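Local structure of N5-carboxyaminoimidazole ribonucleotide synthetase (Bacillus anthracis, 3QFF) at residues L313-H325 / A351-I365. The protein uses ATP and bicarbonate to carboxylate aminoimidazole ribonucleotide to its N5-carboxyamino form, probably as a step of purine biosynthesis. Residues are numbered along the deposited sequence; the frame is centred on the assembly and turned at random.
Sequences LKPVVMVNILGEH and AQRKMGHVNILNDNI
The O of I321 accepts two backbone N-H groups at once, from M355 N at 2.7 Å and from G356 N at 3.2 Å, the signature of a classic beta bulge. It interrupts an otherwise regular antiparallel pairing of strands 316-322 and 354-361, part of the large sheet that joins the ATP-grasp region to the C-terminal domain. M355 N lies nearly in line with the I321 carbonyl, whereas G356 N takes a lone pair in its plane. G356 bares its backbone here, and CD1 of I321 reaches past it along the neighbouring strand to lie 3.6 Å from H357 C.

Away from the bulge, V317 pairs with I360 and V319 with V358, each through two backbone bonds. Their beta-branched side chains suit extended strands and, with I321, form the apolar face packed partly against helix 365-374. V319 CG2 meets I360 CD1 at 3.8 Å; because CG2 stands beside its own backbone N, with CG1 anti to that N (chi1 -161°), it can reach this diagonal neighbour. I365, opening that helix, curls its CD1 back over the backbone of V316.

The face carrying V316, M318, H357 and N359 is more polar. The flexible M318 chain bends so that its sulfur approaches the H357 imidazole obliquely, 4.9 Å from SD to the ring centroid, while Y344 holds H357 ND1. N359 gives its ND2 to D288 and to the O of H284, but its buried OD1 has no hydrogen-bonding partner and lies 3.2 Å from M318 CG.

At the dimer end, the long K314 chain runs past N362 and D363 to salt-bridge E291 of the second subunit; a water accepts from K314 NZ at 2.7 Å and donates only weakly to D363 OD2.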
loop_
_atom_site.group_PDB
_atom_site.type_symbol
_atom_site.label_atom_id
_atom_site.label_comp_id
_atom_site.label_asym_id
_atom_site.label_seq_id
_atom_site.Cartn_x
_atom_site.Cartn_y
_atom_site.Cartn_z
ATOM N N LEU A 313 -11.985 -8.417 -1.591
ATOM C CA LEU A 313 -11.307 -9.581 -1.027
ATOM C C LEU A 313 -11.747 -9.888 0.402
ATOM O O LEU A 313 -11.635 -11.025 0.848
ATOM C CB LEU A 313 -9.784 -9.406 -1.100
ATOM C CG LEU A 313 -9.169 -9.261 -2.499
ATOM C CD1 LEU A 313 -7.648 -9.160 -2.402
ATOM C CD2 LEU A 313 -9.580 -10.413 -3.417
ATOM N N LYS A 314 -12.236 -8.875 1.110
ATOM C CA LYS A 314 -12.838 -9.048 2.438
ATOM C C LYS A 314 -13.853 -7.931 2.697
ATOM O O LYS A 314 -13.642 -6.799 2.255
ATOM C CB LYS A 314 -11.747 -9.051 3.531
ATOM C CG LYS A 314 -12.201 -9.602 4.913
ATOM C CD LYS A 314 -11.126 -10.480 5.547
ATOM C CE LYS A 314 -11.371 -10.702 7.045
ATOM N NZ LYS A 314 -10.212 -11.421 7.671
ATOM N N PRO A 315 -14.955 -8.237 3.420
ATOM C CA PRO A 315 -15.882 -7.171 3.808
ATOM C C PRO A 315 -15.219 -6.146 4.750
ATOM O O PRO A 315 -14.328 -6.500 5.533
ATOM C CB PRO A 315 -17.028 -7.932 4.498
ATOM C CG PRO A 315 -16.975 -9.313 3.911
ATOM C CD PRO A 315 -15.499 -9.577 3.719
ATOM N N VAL A 316 -15.642 -4.889 4.661
ATOM C CA VAL A 316 -14.943 -3.796 5.318
ATOM C C VAL A 316 -15.899 -2.700 5.776
ATOM O O VAL A 316 -16.917 -2.414 5.123
ATOM C CB VAL A 316 -13.808 -3.212 4.385
ATOM C CG1 VAL A 316 -14.375 -2.811 3.010
ATOM C CG2 VAL A 316 -13.059 -2.013 5.047
ATOM N N VAL A 317 -15.583 -2.100 6.915
ATOM C CA VAL A 317 -16.201 -0.837 7.314
ATOM C C VAL A 317 -15.091 0.173 7.448
ATOM O O VAL A 317 -14.191 0.018 8.291
ATOM C CB VAL A 317 -16.984 -0.950 8.666
ATOM C CG1 VAL A 317 -17.469 0.414 9.145
ATOM C CG2 VAL A 317 -18.165 -1.897 8.496
ATOM N N MET A 318 -15.142 1.206 6.610
ATOM C CA MET A 318 -14.246 2.327 6.768
ATOM C C MET A 318 -14.881 3.298 7.750
ATOM O O MET A 318 -16.081 3.593 7.634
ATOM C CB MET A 318 -13.999 3.044 5.440
ATOM C CG MET A 318 -12.954 4.151 5.604
ATOM S SD MET A 318 -13.304 5.681 4.761
ATOM C CE MET A 318 -14.765 6.288 5.626
ATOM N N VAL A 319 -14.103 3.753 8.732
ATOM C CA VAL A 319 -14.569 4.813 9.628
ATOM C C VAL A 319 -13.660 6.022 9.538
ATOM O O VAL A 319 -12.440 5.898 9.637
ATOM C CB VAL A 319 -14.650 4.361 11.111
ATOM C CG1 VAL A 319 -15.568 5.322 11.890
ATOM C CG2 VAL A 319 -15.188 2.968 11.214
ATOM N N ASN A 320 -14.245 7.200 9.344
ATOM C CA ASN A 320 -13.460 8.427 9.317
ATOM C C ASN A 320 -12.939 8.844 10.689
ATOM O O ASN A 320 -13.654 8.712 11.683
ATOM C CB ASN A 320 -14.284 9.595 8.735
ATOM C CG ASN A 320 -13.983 9.860 7.271
ATOM O OD1 ASN A 320 -13.062 9.286 6.682
ATOM N ND2 ASN A 320 -14.756 10.759 6.677
ATOM N N ILE A 321 -11.704 9.360 10.705
ATOM C CA ILE A 321 -11.076 9.939 11.897
ATOM C C ILE A 321 -10.961 11.456 11.738
ATOM O O ILE A 321 -10.105 11.972 11.021
ATOM C CB ILE A 321 -9.696 9.292 12.219
ATOM C CG1 ILE A 321 -9.849 7.773 12.358
ATOM C CG2 ILE A 321 -9.048 9.916 13.494
ATOM C CD1 ILE A 321 -8.554 7.005 12.163
ATOM N N LEU A 322 -11.855 12.163 12.421
ATOM C CA LEU A 322 -11.842 13.630 12.425
ATOM C C LEU A 322 -10.943 14.129 13.551
ATOM O O LEU A 322 -10.488 13.337 14.374
ATOM C CB LEU A 322 -13.270 14.182 12.563
ATOM C CG LEU A 322 -14.352 13.597 11.625
ATOM C CD1 LEU A 322 -15.705 14.316 11.843
ATOM C CD2 LEU A 322 -13.923 13.713 10.169
ATOM N N GLY A 323 -10.662 15.431 13.565
ATOM C CA GLY A 323 -9.919 16.061 14.658
ATOM C C GLY A 323 -10.453 15.675 16.032
ATOM O O GLY A 323 -9.675 15.359 16.928
ATOM N N GLU A 324 -11.779 15.672 16.183
ATOM C CA GLU A 324 -12.433 15.274 17.446
ATOM C C GLU A 324 -12.228 13.791 17.832
ATOM O O GLU A 324 -12.586 13.387 18.946
ATOM C CB GLU A 324 -13.935 15.569 17.390
ATOM C CG GLU A 324 -14.705 14.627 16.449
ATOM C CD GLU A 324 -16.218 14.672 16.625
ATOM O OE1 GLU A 324 -16.708 14.392 17.738
ATOM O OE2 GLU A 324 -16.923 14.951 15.631
ATOM N N HIS A 325 -11.686 12.978 16.921
ATOM C CA HIS A 325 -11.495 11.543 17.195
ATOM C C HIS A 325 -10.039 11.115 17.386
ATOM O O HIS A 325 -9.789 10.023 17.880
ATOM C CB HIS A 325 -12.091 10.665 16.086
ATOM C CG HIS A 325 -13.531 10.944 15.784
ATOM N ND1 HIS A 325 -13.954 11.422 14.561
ATOM C CD2 HIS A 325 -14.648 10.796 16.537
ATOM C CE1 HIS A 325 -15.266 11.563 14.575
ATOM N NE2 HIS A 325 -15.712 11.187 15.761
ATOM N N ALA A 351 -11.578 20.290 14.731
ATOM C CA ALA A 351 -12.632 19.339 15.099
ATOM C C ALA A 351 -13.227 18.522 13.949
ATOM O O ALA A 351 -13.499 17.319 14.108
ATOM C CB ALA A 351 -13.737 20.047 15.857
ATOM N N GLN A 352 -13.438 19.173 12.809
ATOM C CA GLN A 352 -14.083 18.521 11.669
ATOM C C GLN A 352 -13.114 18.219 10.527
ATOM O O GLN A 352 -13.521 17.764 9.455
ATOM C CB GLN A 352 -15.281 19.344 11.186
ATOM C CG GLN A 352 -16.480 19.273 12.134
ATOM C CD GLN A 352 -17.753 19.851 11.529
ATOM O OE1 GLN A 352 -17.752 20.951 10.972
ATOM N NE2 GLN A 352 -18.853 19.115 11.656
ATOM N N ARG A 353 -11.830 18.456 10.772
ATOM C CA ARG A 353 -10.795 18.170 9.790
ATOM C C ARG A 353 -10.597 16.653 9.759
ATOM O O ARG A 353 -10.603 15.996 10.802
ATOM C CB ARG A 353 -9.505 18.894 10.171
ATOM C CG ARG A 353 -8.329 18.686 9.235
ATOM C CD ARG A 353 -7.218 19.680 9.561
ATOM N NE ARG A 353 -7.472 20.975 8.939
ATOM C CZ ARG A 353 -6.837 22.107 9.241
ATOM N NH1 ARG A 353 -5.894 22.127 10.178
ATOM N NH2 ARG A 353 -7.149 23.225 8.598
ATOM N N LYS A 354 -10.457 16.114 8.555
ATOM C CA LYS A 354 -10.227 14.693 8.357
ATOM C C LYS A 354 -8.758 14.408 8.612
ATOM O O LYS A 354 -7.899 14.903 7.888
ATOM C CB LYS A 354 -10.653 14.281 6.935
ATOM C CG LYS A 354 -12.178 14.257 6.749
ATOM C CD LYS A 354 -12.575 14.142 5.279
ATOM C CE LYS A 354 -14.108 14.321 5.115
ATOM N NZ LYS A 354 -14.494 14.199 3.679
ATOM N N MET A 355 -8.474 13.634 9.660
ATOM C CA MET A 355 -7.087 13.371 10.102
ATOM C C MET A 355 -6.596 12.002 9.631
ATOM O O MET A 355 -5.397 11.782 9.522
ATOM C CB MET A 355 -6.970 13.446 11.639
ATOM C CG MET A 355 -7.524 14.763 12.248
ATOM S SD MET A 355 -6.692 16.245 11.661
ATOM C CE MET A 355 -5.061 16.033 12.392
ATOM N N GLY A 356 -7.538 11.092 9.394
ATOM C CA GLY A 356 -7.242 9.756 8.902
ATOM C C GLY A 356 -8.506 8.965 8.672
ATOM O O GLY A 356 -9.624 9.529 8.629
ATOM N N HIS A 357 -8.333 7.655 8.522
ATOM C CA HIS A 357 -9.442 6.702 8.512
ATOM C C HIS A 357 -8.950 5.340 9.002
ATOM O O HIS A 357 -7.745 5.050 8.974
ATOM C CB HIS A 357 -10.077 6.590 7.109
ATOM C CG HIS A 357 -9.162 6.013 6.071
ATOM N ND1 HIS A 357 -8.311 6.793 5.316
ATOM C CD2 HIS A 357 -8.991 4.741 5.640
ATOM C CE1 HIS A 357 -7.642 6.021 4.477
ATOM N NE2 HIS A 357 -8.034 4.773 4.653
ATOM N N VAL A 358 -9.876 4.509 9.456
ATOM C CA VAL A 358 -9.537 3.140 9.787
ATOM C C VAL A 358 -10.446 2.202 8.997
ATOM O O VAL A 358 -11.666 2.401 8.949
ATOM C CB VAL A 358 -9.574 2.878 11.333
ATOM C CG1 VAL A 358 -10.947 3.185 11.914
ATOM C CG2 VAL A 358 -9.151 1.445 11.669
ATOM N N ASN A 359 -9.833 1.205 8.352
ATOM C CA ASN A 359 -10.555 0.154 7.663
ATOM C C ASN A 359 -10.652 -1.087 8.535
ATOM O O ASN A 359 -9.631 -1.731 8.841
ATOM C CB ASN A 359 -9.860 -0.176 6.337
ATOM C CG ASN A 359 -10.087 0.895 5.289
ATOM O OD1 ASN A 359 -11.126 1.569 5.293
ATOM N ND2 ASN A 359 -9.125 1.073 4.399
ATOM N N ILE A 360 -11.875 -1.410 8.936
ATOM C CA ILE A 360 -12.122 -2.553 9.790
ATOM C C ILE A 360 -12.569 -3.717 8.923
ATOM O O ILE A 360 -13.691 -3.716 8.398
ATOM C CB ILE A 360 -13.214 -2.251 10.851
ATOM C CG1 ILE A 360 -12.891 -0.975 11.627
ATOM C CG2 ILE A 360 -13.389 -3.449 11.809
ATOM C CD1 ILE A 360 -14.068 -0.467 12.487
ATOM N N LEU A 361 -11.689 -4.705 8.788
ATOM C CA LEU A 361 -11.926 -5.873 7.954
ATOM C C LEU A 361 -12.488 -7.023 8.781
ATOM O O LEU A 361 -12.001 -7.301 9.880
ATOM C CB LEU A 361 -10.617 -6.302 7.277
ATOM C CG LEU A 361 -10.333 -5.932 5.812
ATOM C CD1 LEU A 361 -10.461 -4.448 5.525
ATOM C CD2 LEU A 361 -8.945 -6.419 5.444
ATOM N N ASN A 362 -13.523 -7.679 8.262
ATOM C CA ASN A 362 -14.150 -8.817 8.937
ATOM C C ASN A 362 -14.978 -9.615 7.950
ATOM O O ASN A 362 -15.557 -9.042 7.016
ATOM C CB ASN A 362 -15.026 -8.352 10.117
ATOM C CG ASN A 362 -15.265 -9.461 11.141
ATOM O OD1 ASN A 362 -16.120 -10.324 10.959
ATOM N ND2 ASN A 362 -14.491 -9.444 12.213
ATOM N N ASP A 363 -15.038 -10.934 8.147
ATOM C CA ASP A 363 -15.898 -11.793 7.325
ATOM C C ASP A 363 -17.365 -11.409 7.464
ATOM O O ASP A 363 -18.146 -11.588 6.536
ATOM C CB ASP A 363 -15.732 -13.271 7.694
ATOM C CG ASP A 363 -14.408 -13.858 7.231
ATOM O OD1 ASP A 363 -13.879 -14.727 7.955
ATOM O OD2 ASP A 363 -13.894 -13.467 6.153
ATOM N N ASN A 364 -17.739 -10.887 8.626
ATOM C CA ASN A 364 -19.119 -10.458 8.858
ATOM C C ASN A 364 -19.191 -8.945 9.073
ATOM O O ASN A 364 -18.572 -8.397 9.992
ATOM C CB ASN A 364 -19.753 -11.269 10.014
ATOM C CG ASN A 364 -21.192 -10.847 10.340
ATOM O OD1 ASN A 364 -21.562 -9.675 10.226
ATOM N ND2 ASN A 364 -22.004 -11.810 10.775
ATOM N N ILE A 365 -19.951 -8.268 8.212
ATOM C CA ILE A 365 -20.051 -6.805 8.274
ATOM C C ILE A 365 -20.584 -6.269 9.610
ATOM O O ILE A 365 -20.114 -5.233 10.106
ATOM C CB ILE A 365 -20.859 -6.237 7.078
ATOM C CG1 ILE A 365 -19.951 -6.077 5.858
ATOM C CG2 ILE A 365 -21.494 -4.884 7.421
ATOM C CD1 ILE A 365 -18.871 -5.001 6.015
HETATM O O HOH W 1 -10.521 -13.663 6.179
#